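Local coordinates for protein galactokinase (Bifidobacterium longum subsp. infantis ATCC 15697 = JCM 1222 = DSM 20088, PDB 6TEQ) that binds 2-deoxy-2-fluoro-galactose and, as a GalK-type member of the GHMP kinases, probably transfers a phosphate from ATP to galactose, at residues Leu60-Phe65 and Arg402-Phe407; Asn229-Val234 and Ala375-Gly380; Glu72-Arg77 and Asp91-Lys96; Asp25-Ala30 and Arg77-Val82; Met1-Phe6 and Ile385-Ala390. One frame throughout, in Å; residues are numbered along the deposited sequence.

Contacts 1, 2 and 5 cluster on one sheet: strand 402-404 lies between strands 5-6 and 230-236, with probable backbone hydrogen bonds to both. Contact 1, the one nearest the centre of the chain, brings this sheet against the sheet that holds strand 54-70 by apolar and CH-pi packing. Contact 2 is strand pairing through backbone hydrogen bonds, buried at Leu232 and Leu233 but polar at its exposed end, while contact 5 lays residues 1-6 on helix 382-396 by alanine packing and one glutamine bond. Contacts 3 and 4 lie farther out and share Arg77 and strand 75-80: a carboxylate holds the open end of a beta hairpin in contact 3, and a tyrosine ring lies against a water-bridged arginine in contact 4.

Contact 1 (Leu60-Phe65 and Arg402-Phe407); sequences LPHRTF and RALPAF
His62 and Leu404 meet where the two sheets of the GHMP-kinase fold come together, strand 54-70 belonging to the large mixed sheet and strand 402-404 to the smaller sheet that also holds strand 230-236. The methyl CD2 of Leu404 sits over the middle of the His62 imidazole, 3.7 Å from the ring centroid and only 9° off its normal, a well-centred CH-pi contact. With CG anti to the carbonyl carbon (chi1 -62°), His62 extends toward 402-407, and the carbonyl O of Pro405 comes up at the ring edge, close to its plane, 3.2 Å from CE1 of His62. That oxygen is buried and finds no hydrogen-bond partner in the model. NE2 of the same ring is used elsewhere, bonding to the carbonyl O of Ile7, which helps to fix the rotation of the imidazole.

A second CH-pi contact runs between Pro61 and Phe407. The CB of Phe407 heads away from 60-65, but its CG lies between the backbone N and the carbonyl carbon, and this brings the ring back under the proline. CG of Pro61 lies over the ring face, 4.2 Å from the centroid and 27° off the normal. Leu60 packs beside these pairs, its side chain about 6 Å from that of the galactose-binding Arg40. Its CD1 faces CD2 of Leu404, and the other branch, CD2, rests 3.6 Å from CB of Ala406.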
# COMPACT_ATOMS: atom_id res chain seq x y z
N LEU A 60 0.77 -2.49 -8.44
CA LEU A 60 1.88 -3.16 -9.13
C LEU A 60 1.40 -4.38 -9.92
O LEU A 60 0.36 -4.97 -9.63
CB LEU A 60 2.94 -3.56 -8.12
CG LEU A 60 3.76 -2.43 -7.52
CD1 LEU A 60 4.54 -3.01 -6.37
CD2 LEU A 60 4.70 -1.85 -8.56
N PRO A 61 2.19 -4.87 -10.89
CA PRO A 61 1.85 -6.13 -11.51
C PRO A 61 2.07 -7.32 -10.55
O PRO A 61 1.53 -8.39 -10.76
CB PRO A 61 2.86 -6.22 -12.63
CG PRO A 61 3.99 -5.30 -12.30
CD PRO A 61 3.37 -4.21 -11.48
N HIS A 62 2.86 -7.09 -9.53
CA HIS A 62 3.24 -8.09 -8.50
C HIS A 62 2.00 -8.36 -7.65
O HIS A 62 1.43 -7.40 -7.07
CB HIS A 62 4.35 -7.58 -7.60
CG HIS A 62 5.59 -7.30 -8.37
ND1 HIS A 62 5.66 -6.21 -9.21
CD2 HIS A 62 6.77 -7.97 -8.46
CE1 HIS A 62 6.85 -6.23 -9.82
NE2 HIS A 62 7.55 -7.28 -9.35
N ARG A 63 1.59 -9.61 -7.53
CA ARG A 63 0.37 -10.02 -6.85
C ARG A 63 0.65 -11.13 -5.84
O ARG A 63 1.64 -11.93 -6.03
CB ARG A 63 -0.68 -10.43 -7.85
CG ARG A 63 -1.09 -9.29 -8.79
CD ARG A 63 -1.70 -9.74 -10.10
NE ARG A 63 -3.10 -10.16 -10.06
CZ ARG A 63 -4.16 -9.36 -10.03
NH1 ARG A 63 -4.02 -8.05 -10.00
NH2 ARG A 63 -5.38 -9.88 -10.09
N THR A 64 -0.27 -11.21 -4.88
CA THR A 64 -0.41 -12.38 -3.99
C THR A 64 -1.56 -13.20 -4.57
O THR A 64 -2.69 -12.64 -4.71
CB THR A 64 -0.69 -11.94 -2.56
OG1 THR A 64 0.50 -11.29 -2.16
CG2 THR A 64 -1.05 -13.05 -1.59
N PHE A 65 -1.33 -14.49 -4.76
CA PHE A 65 -2.29 -15.45 -5.29
C PHE A 65 -2.75 -16.36 -4.18
O PHE A 65 -1.94 -16.82 -3.36
CB PHE A 65 -1.69 -16.31 -6.40
CG PHE A 65 -1.39 -15.51 -7.63
CD1 PHE A 65 -0.24 -14.77 -7.71
CD2 PHE A 65 -2.17 -15.63 -8.77
CE1 PHE A 65 0.00 -14.01 -8.84
CE2 PHE A 65 -1.95 -14.84 -9.88
CZ PHE A 65 -0.83 -14.06 -9.92
N ARG A 402 17.12 -4.32 -3.98
CA ARG A 402 16.59 -5.04 -5.17
C ARG A 402 15.58 -4.12 -5.82
O ARG A 402 14.97 -3.29 -5.12
CB ARG A 402 16.03 -6.39 -4.79
CG ARG A 402 14.87 -6.31 -3.84
CD ARG A 402 14.56 -7.69 -3.22
NE ARG A 402 13.62 -7.52 -2.17
CZ ARG A 402 13.25 -8.48 -1.36
NH1 ARG A 402 13.67 -9.72 -1.61
NH2 ARG A 402 12.44 -8.20 -0.36
N ALA A 403 15.33 -4.31 -7.08
CA ALA A 403 14.43 -3.46 -7.83
C ALA A 403 13.30 -4.29 -8.39
O ALA A 403 13.30 -5.50 -8.34
CB ALA A 403 15.22 -2.73 -8.91
N LEU A 404 12.26 -3.60 -8.82
CA LEU A 404 11.07 -4.27 -9.39
C LEU A 404 10.66 -3.44 -10.59
O LEU A 404 10.62 -2.22 -10.49
CB LEU A 404 9.88 -4.22 -8.40
CG LEU A 404 9.82 -4.98 -7.09
CD1 LEU A 404 10.72 -4.31 -6.11
CD2 LEU A 404 8.36 -4.91 -6.58
N PRO A 405 10.25 -4.07 -11.72
CA PRO A 405 9.55 -3.35 -12.77
C PRO A 405 8.23 -2.86 -12.21
O PRO A 405 7.65 -3.49 -11.31
CB PRO A 405 9.34 -4.38 -13.85
CG PRO A 405 9.31 -5.69 -13.10
CD PRO A 405 10.30 -5.51 -11.96
N ALA A 406 7.77 -1.75 -12.76
CA ALA A 406 6.56 -1.11 -12.22
C ALA A 406 5.84 -0.36 -13.32
O ALA A 406 6.44 0.41 -14.04
CB ALA A 406 6.86 -0.26 -11.02
N PHE A 407 4.54 -0.45 -13.27
CA PHE A 407 3.61 0.33 -14.10
C PHE A 407 2.26 0.17 -13.42
O PHE A 407 2.10 -0.76 -12.60
CB PHE A 407 3.63 -0.17 -15.53
CG PHE A 407 3.50 -1.67 -15.66
CD1 PHE A 407 2.26 -2.29 -15.74
CD2 PHE A 407 4.66 -2.43 -15.78
CE1 PHE A 407 2.20 -3.68 -15.87
CE2 PHE A 407 4.59 -3.81 -15.91
CZ PHE A 407 3.36 -4.44 -15.96

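Contact 2 (Asn229-Val234 and Ala375-Gly380); sequences NLELLV and ALVDKG
Asn229 and Lys379 close the outer end of an antiparallel strand pair, 230-234 with 375-378, in the five-stranded sheet. The backbone N of Lys379 bonds to the carbonyl O of Asn229 at 2.9 Å, while its NZ, swung back by a bend at chi3, approaches OD1 of Asn229 at 3.2 Å from well above the amide plane. Leu230 is a non-hydrogen-bonded pair with Asp378; the two side chains diverge, and CA of Leu230 makes a CA-H...O contact with the carbonyl O of Val377. Glu231 pairs with Val377 through both backbone bonds. In one of its two conformers the extended Glu231 side chain passes CG2 of Val377 and offers OE1 to Gly380 N (2.9 Å), met nearly end-on along the C-O bond, and also to Gly382 N, where helix 382-396 begins. Leu232 turns to the other face, its CD1 4.0 Å from CD2 of Leu376. Leu233 returns to the face of Glu231 and Val377, beneath Ile385 and Ala386 of that helix. Its pairing with Ala375 is doubly bonded: Leu233 N reaches Ala375 O at 2.8 Å, and Ala375 N reaches Leu233 O at 2.9 Å, each donor lying in the plane of the carbonyl it meets.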
# COMPACT_ATOMS: atom_id res chain seq x y z
N ASN A 229 7.52 8.41 -22.58
CA ASN A 229 8.85 7.75 -22.63
C ASN A 229 9.50 7.73 -21.24
O ASN A 229 10.68 7.99 -21.14
CB ASN A 229 9.76 8.40 -23.67
CG ASN A 229 9.19 8.24 -25.07
OD1 ASN A 229 8.42 7.32 -25.32
ND2 ASN A 229 9.58 9.11 -25.99
N LEU A 230 8.72 7.28 -20.26
CA LEU A 230 9.19 7.20 -18.88
C LEU A 230 9.18 5.76 -18.39
O LEU A 230 8.52 4.84 -18.99
CB LEU A 230 8.26 7.98 -17.94
CG LEU A 230 8.07 9.46 -18.21
CD1 LEU A 230 7.00 10.05 -17.27
CD2 LEU A 230 9.40 10.14 -18.07
N GLU A 231 9.81 5.59 -17.24
CA GLU A 231 9.92 4.31 -16.52
C GLU A 231 9.84 4.67 -15.04
O GLU A 231 10.52 5.63 -14.61
CB GLU A 231 11.20 3.59 -16.99
CG GLU A 231 11.78 2.57 -16.01
CD GLU A 231 13.04 1.87 -16.51
OE1 GLU A 231 13.70 2.40 -17.46
OE2 GLU A 231 13.37 0.82 -15.95
N LEU A 232 9.01 3.96 -14.29
CA LEU A 232 8.93 4.20 -12.84
C LEU A 232 9.86 3.18 -12.21
O LEU A 232 9.51 2.00 -12.18
CB LEU A 232 7.51 4.04 -12.33
CG LEU A 232 7.36 4.35 -10.86
CD1 LEU A 232 7.53 5.81 -10.58
CD2 LEU A 232 6.01 3.84 -10.39
N LEU A 233 11.01 3.64 -11.76
CA LEU A 233 11.98 2.78 -11.07
C LEU A 233 11.44 2.57 -9.66
O LEU A 233 11.12 3.54 -9.00
CB LEU A 233 13.37 3.43 -11.05
CG LEU A 233 14.42 2.66 -10.23
CD1 LEU A 233 14.61 1.28 -10.80
CD2 LEU A 233 15.75 3.38 -10.22
N VAL A 234 11.43 1.33 -9.20
CA VAL A 234 11.08 1.01 -7.81
C VAL A 234 12.23 0.19 -7.21
O VAL A 234 12.61 -0.79 -7.85
CB VAL A 234 9.75 0.25 -7.74
CG1 VAL A 234 9.47 -0.18 -6.28
CG2 VAL A 234 8.65 1.07 -8.32
N ALA A 375 11.22 6.39 -8.42
CA ALA A 375 11.76 7.49 -9.21
C ALA A 375 11.13 7.49 -10.59
O ALA A 375 11.02 6.42 -11.26
CB ALA A 375 13.28 7.34 -9.30
N LEU A 376 10.78 8.68 -11.03
CA LEU A 376 10.37 8.93 -12.42
C LEU A 376 11.68 9.13 -13.15
O LEU A 376 12.37 10.08 -12.86
CB LEU A 376 9.46 10.14 -12.52
CG LEU A 376 8.04 9.92 -12.08
CD1 LEU A 376 7.34 11.30 -11.99
CD2 LEU A 376 7.27 8.99 -13.02
N VAL A 377 11.93 8.28 -14.14
CA VAL A 377 13.16 8.31 -14.92
C VAL A 377 12.81 8.17 -16.40
O VAL A 377 11.72 7.71 -16.72
CB VAL A 377 14.14 7.22 -14.47
CG1 VAL A 377 14.37 7.27 -12.99
CG2 VAL A 377 13.68 5.86 -14.90
N ASP A 378 13.75 8.51 -17.26
CA ASP A 378 13.51 8.23 -18.69
C ASP A 378 13.50 6.73 -18.95
O ASP A 378 14.27 5.96 -18.33
CB ASP A 378 14.52 8.90 -19.59
CG ASP A 378 14.36 10.42 -19.63
OD1 ASP A 378 13.18 10.91 -19.66
OD2 ASP A 378 15.35 11.09 -19.53
N LYS A 379 12.68 6.33 -19.90
CA LYS A 379 12.63 4.92 -20.30
C LYS A 379 14.03 4.48 -20.66
O LYS A 379 14.70 5.22 -21.43
CB LYS A 379 11.78 4.82 -21.55
CG LYS A 379 11.56 3.46 -22.16
CD LYS A 379 10.94 3.49 -23.59
CE LYS A 379 11.16 4.71 -24.50
NZ LYS A 379 10.17 4.69 -25.60
N GLY A 380 14.42 3.31 -20.15
CA GLY A 380 15.71 2.68 -20.46
C GLY A 380 16.75 3.02 -19.40
O GLY A 380 17.80 2.43 -19.45

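Contact 3 (Glu72-Arg77 and Asp91-Lys96); sequences EDTKVR and DLDGLK
Thr74 is the residue most covered here, and it is held by Asp91 through its side chain and by Leu92 through its backbone, at the open end of the beta hairpin formed by strands 75-80 and 86-91. The hydroxyl OG1 of Thr74 donates to OD1 of Asp91 at 2.6 Å, arriving on the syn side of the carboxylate and close to its plane. The same oxygen takes Asp93 N on its anti side at 3.0 Å, an Asx turn that leads the chain out of the hairpin. The other oxygen, OD2 of Asp91, receives a water that also accepts from Thr74 N. Replacing Asp91 by a leucine would probably leave the Thr74 hydroxyl and Asp93 N without their shared acceptor and set the threonine side chain free to turn. Leu92 adds a nearly straight backbone bond, N to Thr74 O, 2.8 Å with 174° at the hydrogen, and its CD1 packs 3.7 Å from CG2 of Val76. This leucine-valine pair faces helix 105-116, Val76 lying on Thr108 and Leu92 on Ala111 and Arg115; strand 75-80 pairs along one edge with 86-91 and along the other with the parallel strand 125-131.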
# COMPACT_ATOMS: atom_id res chain seq x y z
N GLU A 72 -17.34 -26.25 5.68
CA GLU A 72 -18.67 -26.23 6.35
C GLU A 72 -18.50 -26.10 7.87
O GLU A 72 -19.52 -25.93 8.56
CB GLU A 72 -19.48 -27.49 6.01
CG GLU A 72 -19.93 -27.59 4.55
CD GLU A 72 -20.53 -28.96 4.21
OE1 GLU A 72 -20.43 -29.85 5.06
OE2 GLU A 72 -21.00 -29.13 3.03
N ASP A 73 -17.27 -26.20 8.39
CA ASP A 73 -16.98 -25.80 9.79
C ASP A 73 -16.39 -24.39 9.82
O ASP A 73 -16.33 -23.74 8.78
CB ASP A 73 -16.11 -26.84 10.50
CG ASP A 73 -14.73 -27.03 9.92
OD1 ASP A 73 -14.20 -26.02 9.39
OD2 ASP A 73 -14.18 -28.20 10.02
N THR A 74 -15.90 -23.98 10.99
CA THR A 74 -15.37 -22.62 11.25
C THR A 74 -13.85 -22.68 11.34
O THR A 74 -13.24 -21.67 11.78
CB THR A 74 -16.04 -21.98 12.47
OG1 THR A 74 -16.07 -22.85 13.61
CG2 THR A 74 -17.44 -21.56 12.09
N LYS A 75 -13.25 -23.80 10.95
CA LYS A 75 -11.78 -23.95 10.92
C LYS A 75 -11.21 -23.14 9.75
O LYS A 75 -11.80 -23.12 8.68
CB LYS A 75 -11.34 -25.41 10.83
CG LYS A 75 -11.58 -26.22 12.10
CD LYS A 75 -11.11 -27.64 12.03
CE LYS A 75 -11.25 -28.37 13.34
NZ LYS A 75 -12.04 -29.62 13.20
N VAL A 76 -10.07 -22.53 9.97
CA VAL A 76 -9.28 -21.77 8.97
C VAL A 76 -7.88 -22.34 8.99
O VAL A 76 -7.22 -22.22 10.03
CB VAL A 76 -9.26 -20.26 9.20
CG1 VAL A 76 -8.31 -19.64 8.19
CG2 VAL A 76 -10.66 -19.66 9.11
N ARG A 77 -7.54 -22.97 7.88
CA ARG A 77 -6.18 -23.44 7.61
C ARG A 77 -5.58 -22.54 6.53
O ARG A 77 -6.15 -22.43 5.46
CB ARG A 77 -6.07 -24.91 7.26
CG ARG A 77 -6.57 -25.84 8.34
CD ARG A 77 -6.39 -27.28 8.00
NE ARG A 77 -7.15 -27.63 6.85
CZ ARG A 77 -7.02 -28.78 6.20
NH1 ARG A 77 -6.15 -29.69 6.59
NH2 ARG A 77 -7.78 -28.99 5.14
N ASP A 91 -9.74 -21.10 14.57
CA ASP A 91 -11.19 -21.38 14.49
C ASP A 91 -11.87 -20.04 14.69
O ASP A 91 -11.55 -19.31 15.67
CB ASP A 91 -11.60 -22.45 15.51
CG ASP A 91 -12.93 -23.08 15.19
OD1 ASP A 91 -13.91 -22.34 14.94
OD2 ASP A 91 -12.99 -24.30 15.21
N LEU A 92 -12.80 -19.71 13.78
CA LEU A 92 -13.55 -18.44 13.82
C LEU A 92 -14.59 -18.41 14.94
O LEU A 92 -14.97 -17.32 15.34
CB LEU A 92 -14.23 -18.28 12.47
CG LEU A 92 -13.29 -18.09 11.28
CD1 LEU A 92 -14.02 -18.27 9.96
CD2 LEU A 92 -12.59 -16.74 11.35
N ASP A 93 -15.06 -19.58 15.40
CA ASP A 93 -16.17 -19.69 16.37
C ASP A 93 -15.73 -19.02 17.67
O ASP A 93 -14.85 -19.56 18.31
CB ASP A 93 -16.60 -21.14 16.47
CG ASP A 93 -17.85 -21.33 17.29
OD1 ASP A 93 -18.64 -20.38 17.35
OD2 ASP A 93 -18.00 -22.40 17.87
N GLY A 94 -16.28 -17.83 17.97
CA GLY A 94 -15.97 -17.09 19.21
C GLY A 94 -14.58 -16.46 19.18
O GLY A 94 -14.10 -16.05 20.23
N LEU A 95 -13.95 -16.39 18.02
CA LEU A 95 -12.64 -15.75 17.85
C LEU A 95 -12.77 -14.27 18.19
O LEU A 95 -13.79 -13.60 17.80
CB LEU A 95 -12.17 -15.95 16.41
CG LEU A 95 -10.76 -15.43 16.10
CD1 LEU A 95 -9.74 -16.21 16.88
CD2 LEU A 95 -10.47 -15.51 14.62
N LYS A 96 -11.80 -13.78 18.95
CA LYS A 96 -11.77 -12.36 19.37
C LYS A 96 -10.57 -11.67 18.68
O LYS A 96 -9.61 -12.34 18.25
CB LYS A 96 -11.74 -12.29 20.90
CG LYS A 96 -13.06 -12.67 21.61
CD LYS A 96 -13.04 -12.62 23.12
NZ LYS A 96 -10.40 -13.38 24.76
O HOH W 1 -15.07 -25.82 13.34

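Contact 4 (Asp25-Ala30 and Arg77-Val82); sequences DTYGAA and RVVSGV
Thr26 and Val79 mark the nearest backbone approach, 7.7 Å between their CA atoms, where the end of helix 12-27 lies over strand 75-80; Gly28, with positive phi, then takes the chain out of the helix. Tyr27 carries most of the contact. With CG anti to the carbonyl carbon (chi1 -54°), its ring reaches down to the strand, passing the Arg77 side chain, which runs in the opposite direction. CD1 of Tyr27 sits over the centre of the Arg77 guanidinium, 3.5 Å above that plane, but ring and guanidinium are turned 49° apart rather than stacked flat. A water in the guanidinium plane accepts from NH2 of Arg77 (2.9 Å) and donates to the carbonyl O of Tyr27 (2.7 Å), tying the arginine to the helix end. NE of Arg77 forms a salt bridge with Asp126, and the Tyr27 hydroxyl, lying beside CA of Val78, hydrogen-bonds Ala127 O on strand 125-131. CG1 of Val79 fills the angle between helix and strand, 4.1 Å from CZ of Tyr27 and 3.6 Å from OG1 of Thr26, which is hydrogen-bonded to Leu22 O within the helix. Strand 75-80 ends at Ser80, which binds ADP in another structure of this protein and whose OG accepts from Val82 N in an ST turn. The arrangement is that of a helix laid against a sheet, part of the alpha/beta N-terminal half of the GHMP kinases.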
# COMPACT_ATOMS: atom_id res chain seq x y z
N ASP A 25 -0.87 -29.91 -2.68
CA ASP A 25 0.21 -30.51 -1.85
C ASP A 25 -0.12 -30.47 -0.33
O ASP A 25 0.36 -31.32 0.47
CB ASP A 25 1.53 -29.78 -2.13
CG ASP A 25 2.07 -30.18 -3.48
OD1 ASP A 25 1.48 -31.11 -4.10
OD2 ASP A 25 3.06 -29.55 -3.91
N THR A 26 -0.79 -29.44 0.11
CA THR A 26 -1.00 -29.19 1.55
C THR A 26 -2.30 -29.88 1.99
O THR A 26 -2.28 -30.48 3.08
CB THR A 26 -1.04 -27.70 1.86
OG1 THR A 26 0.12 -27.02 1.40
CG2 THR A 26 -1.21 -27.49 3.34
N TYR A 27 -3.38 -29.72 1.21
CA TYR A 27 -4.76 -30.08 1.63
C TYR A 27 -5.36 -31.24 0.86
O TYR A 27 -6.37 -31.75 1.35
CB TYR A 27 -5.69 -28.88 1.46
CG TYR A 27 -5.22 -27.64 2.15
CD1 TYR A 27 -4.95 -27.65 3.50
CD2 TYR A 27 -5.00 -26.44 1.49
CE1 TYR A 27 -4.52 -26.54 4.19
CE2 TYR A 27 -4.53 -25.31 2.17
CZ TYR A 27 -4.27 -25.35 3.53
OH TYR A 27 -3.86 -24.27 4.29
N GLY A 28 -4.70 -31.72 -0.18
CA GLY A 28 -5.09 -32.84 -1.07
C GLY A 28 -6.22 -32.48 -1.98
O GLY A 28 -6.13 -32.78 -3.17
N ALA A 29 -7.29 -31.91 -1.43
CA ALA A 29 -8.45 -31.40 -2.22
C ALA A 29 -7.99 -30.38 -3.29
O ALA A 29 -6.98 -29.67 -3.07
CB ALA A 29 -9.50 -30.79 -1.28
N ALA A 30 -8.76 -30.22 -4.35
CA ALA A 30 -8.64 -29.09 -5.31
C ALA A 30 -9.23 -27.84 -4.66
O ALA A 30 -10.22 -27.93 -3.97
CB ALA A 30 -9.41 -29.40 -6.56
N ARG A 77 -7.54 -22.97 7.88
CA ARG A 77 -6.18 -23.44 7.61
C ARG A 77 -5.58 -22.54 6.53
O ARG A 77 -6.15 -22.43 5.46
CB ARG A 77 -6.07 -24.91 7.26
CG ARG A 77 -6.57 -25.84 8.34
CD ARG A 77 -6.39 -27.28 8.00
NE ARG A 77 -7.15 -27.63 6.85
CZ ARG A 77 -7.02 -28.78 6.20
NH1 ARG A 77 -6.15 -29.69 6.59
NH2 ARG A 77 -7.78 -28.99 5.14
N VAL A 78 -4.36 -22.10 6.74
CA VAL A 78 -3.64 -21.33 5.72
C VAL A 78 -2.19 -21.79 5.68
O VAL A 78 -1.58 -22.10 6.71
CB VAL A 78 -3.73 -19.81 6.00
CG1 VAL A 78 -5.15 -19.33 5.82
CG2 VAL A 78 -3.20 -19.38 7.31
N VAL A 79 -1.63 -21.72 4.49
CA VAL A 79 -0.21 -22.03 4.27
C VAL A 79 0.32 -20.98 3.31
O VAL A 79 -0.47 -20.48 2.45
CB VAL A 79 -0.02 -23.47 3.80
CG1 VAL A 79 -0.72 -23.67 2.47
CG2 VAL A 79 1.47 -23.88 3.75
N SER A 80 1.60 -20.68 3.40
CA SER A 80 2.25 -19.72 2.48
C SER A 80 3.44 -20.38 1.83
O SER A 80 4.11 -21.14 2.54
CB SER A 80 2.71 -18.50 3.25
OG SER A 80 3.57 -17.66 2.48
N GLY A 81 3.73 -20.03 0.58
CA GLY A 81 4.88 -20.57 -0.16
C GLY A 81 6.19 -20.23 0.56
O GLY A 81 7.18 -20.90 0.34
N VAL A 82 6.25 -19.18 1.35
CA VAL A 82 7.53 -18.94 2.09
C VAL A 82 7.81 -20.18 2.94
O VAL A 82 8.94 -20.70 2.84
CB VAL A 82 7.52 -17.66 2.93
CG1 VAL A 82 7.47 -16.45 2.02
CG2 VAL A 82 6.39 -17.67 3.95
O HOH W 2 -8.34 -30.86 2.99

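Contact 5 (Met1-Phe6 and Ile385-Ala390); sequences MTAVEF and IAQKIA
Val4 and Gln387 are joined by the one direct hydrogen bond between residues 1-6 and 385-390. Val4 N points almost straight at OE1 of Gln387, 2.9 Å away with 172° at the hydrogen, and lies only slightly tilted from the amide plane. The glutamine reaches this position by leaving the helix with CG anti to the backbone N (chi1 -174°) and then bending at chi2 (62°), which folds its amide back alongside Val4. The other end of the amide is used as well: NE2 bonds to Asp391 OD1, one turn further along the helix, and to a water lying between it and Thr2 O. With a donor facing OE1 and acceptors facing NE2, the assignment of the amide's two ends is settled. A leucine in place of Gln387 would probably leave Val4 N without its acceptor and Asp391 OD1 without the NE2 donor, so that the first residues could swing away from the helix.

Below the amide the contact is apolar. CG1 of Val4, placed between the backbone N and the carbonyl carbon, lies 4.0 Å from CB of Ala386, while CB of Val4 rests 3.9 Å from CB of Ala390, so the valine bridges two alanines a helical turn apart. CZ of Phe6 comes 3.8 Å from CB of Ala386, and its ring stacks on His383. The small alanines let the chain lie close to the helix, while a single glutamine supplies the polar hold where the rest of Val4's contact with the helix is apolar.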
# COMPACT_ATOMS: atom_id res chain seq x y z
N MET A 1 31.10 -9.24 -7.01
CA MET A 1 29.77 -8.67 -6.67
C MET A 1 28.77 -9.15 -7.73
O MET A 1 29.18 -9.50 -8.83
CB MET A 1 29.77 -7.14 -6.68
CG MET A 1 30.31 -6.50 -5.40
SD MET A 1 29.19 -6.68 -3.96
CE MET A 1 27.75 -5.77 -4.51
N THR A 2 27.51 -9.21 -7.36
CA THR A 2 26.39 -9.55 -8.25
C THR A 2 25.71 -8.22 -8.64
O THR A 2 25.56 -7.28 -7.76
CB THR A 2 25.50 -10.61 -7.59
OG1 THR A 2 26.29 -11.81 -7.53
CG2 THR A 2 24.23 -10.90 -8.35
N ALA A 3 25.34 -8.13 -9.91
CA ALA A 3 24.46 -7.08 -10.46
C ALA A 3 23.18 -7.01 -9.62
O ALA A 3 22.73 -7.99 -9.03
CB ALA A 3 24.15 -7.36 -11.92
N VAL A 4 22.58 -5.84 -9.56
CA VAL A 4 21.34 -5.61 -8.78
C VAL A 4 20.25 -6.50 -9.37
O VAL A 4 20.14 -6.64 -10.62
CB VAL A 4 20.94 -4.11 -8.75
CG1 VAL A 4 20.57 -3.57 -10.12
CG2 VAL A 4 19.84 -3.89 -7.72
N GLU A 5 19.51 -7.16 -8.51
CA GLU A 5 18.38 -8.04 -8.87
C GLU A 5 17.12 -7.22 -9.15
O GLU A 5 16.75 -6.41 -8.28
CB GLU A 5 18.09 -9.05 -7.76
CG GLU A 5 17.00 -10.05 -8.04
CD GLU A 5 16.67 -11.00 -6.89
OE1 GLU A 5 16.06 -12.05 -7.18
OE2 GLU A 5 16.98 -10.66 -5.69
N PHE A 6 16.40 -7.57 -10.22
CA PHE A 6 15.01 -7.13 -10.49
C PHE A 6 14.11 -8.34 -10.19
O PHE A 6 14.35 -9.45 -10.68
CB PHE A 6 14.82 -6.59 -11.91
CG PHE A 6 15.24 -5.15 -12.08
CD1 PHE A 6 16.58 -4.79 -11.96
CD2 PHE A 6 14.29 -4.14 -12.29
CE1 PHE A 6 16.97 -3.47 -12.10
CE2 PHE A 6 14.68 -2.82 -12.43
CZ PHE A 6 16.03 -2.48 -12.32
N ILE A 385 20.23 3.22 -13.01
CA ILE A 385 20.09 3.96 -11.73
C ILE A 385 20.01 2.96 -10.58
O ILE A 385 20.63 3.20 -9.54
CB ILE A 385 18.90 4.91 -11.80
CG1 ILE A 385 19.17 6.04 -12.80
CG2 ILE A 385 18.59 5.48 -10.40
CD1 ILE A 385 17.95 6.87 -13.14
N ALA A 386 19.29 1.87 -10.74
CA ALA A 386 19.25 0.79 -9.72
C ALA A 386 20.65 0.29 -9.42
O ALA A 386 21.02 0.13 -8.27
CB ALA A 386 18.34 -0.30 -10.18
N GLN A 387 21.49 0.11 -10.44
CA GLN A 387 22.84 -0.40 -10.20
C GLN A 387 23.71 0.66 -9.51
O GLN A 387 24.51 0.30 -8.64
CB GLN A 387 23.44 -0.85 -11.53
CG GLN A 387 24.79 -1.54 -11.33
CD GLN A 387 24.63 -2.78 -10.50
OE1 GLN A 387 23.96 -3.75 -10.93
NE2 GLN A 387 25.20 -2.74 -9.29
N LYS A 388 23.53 1.95 -9.88
CA LYS A 388 24.20 3.04 -9.14
C LYS A 388 23.79 3.00 -7.66
O LYS A 388 24.66 3.22 -6.79
CB LYS A 388 23.92 4.37 -9.81
CG LYS A 388 24.73 4.55 -11.08
CD LYS A 388 24.45 5.84 -11.78
CE LYS A 388 25.41 6.07 -12.92
NZ LYS A 388 24.96 7.18 -13.78
N ILE A 389 22.50 2.79 -7.35
CA ILE A 389 22.10 2.72 -5.93
C ILE A 389 22.77 1.50 -5.28
O ILE A 389 23.31 1.69 -4.18
CB ILE A 389 20.58 2.66 -5.84
CG1 ILE A 389 19.96 3.96 -6.34
CG2 ILE A 389 20.15 2.29 -4.46
CD1 ILE A 389 18.49 3.85 -6.65
N ALA A 390 22.82 0.37 -5.96
CA ALA A 390 23.43 -0.89 -5.44
C ALA A 390 24.92 -0.65 -5.16
O ALA A 390 25.39 -1.03 -4.05
CB ALA A 390 23.21 -2.05 -6.36
O HOH W 3 25.42 -4.85 -7.29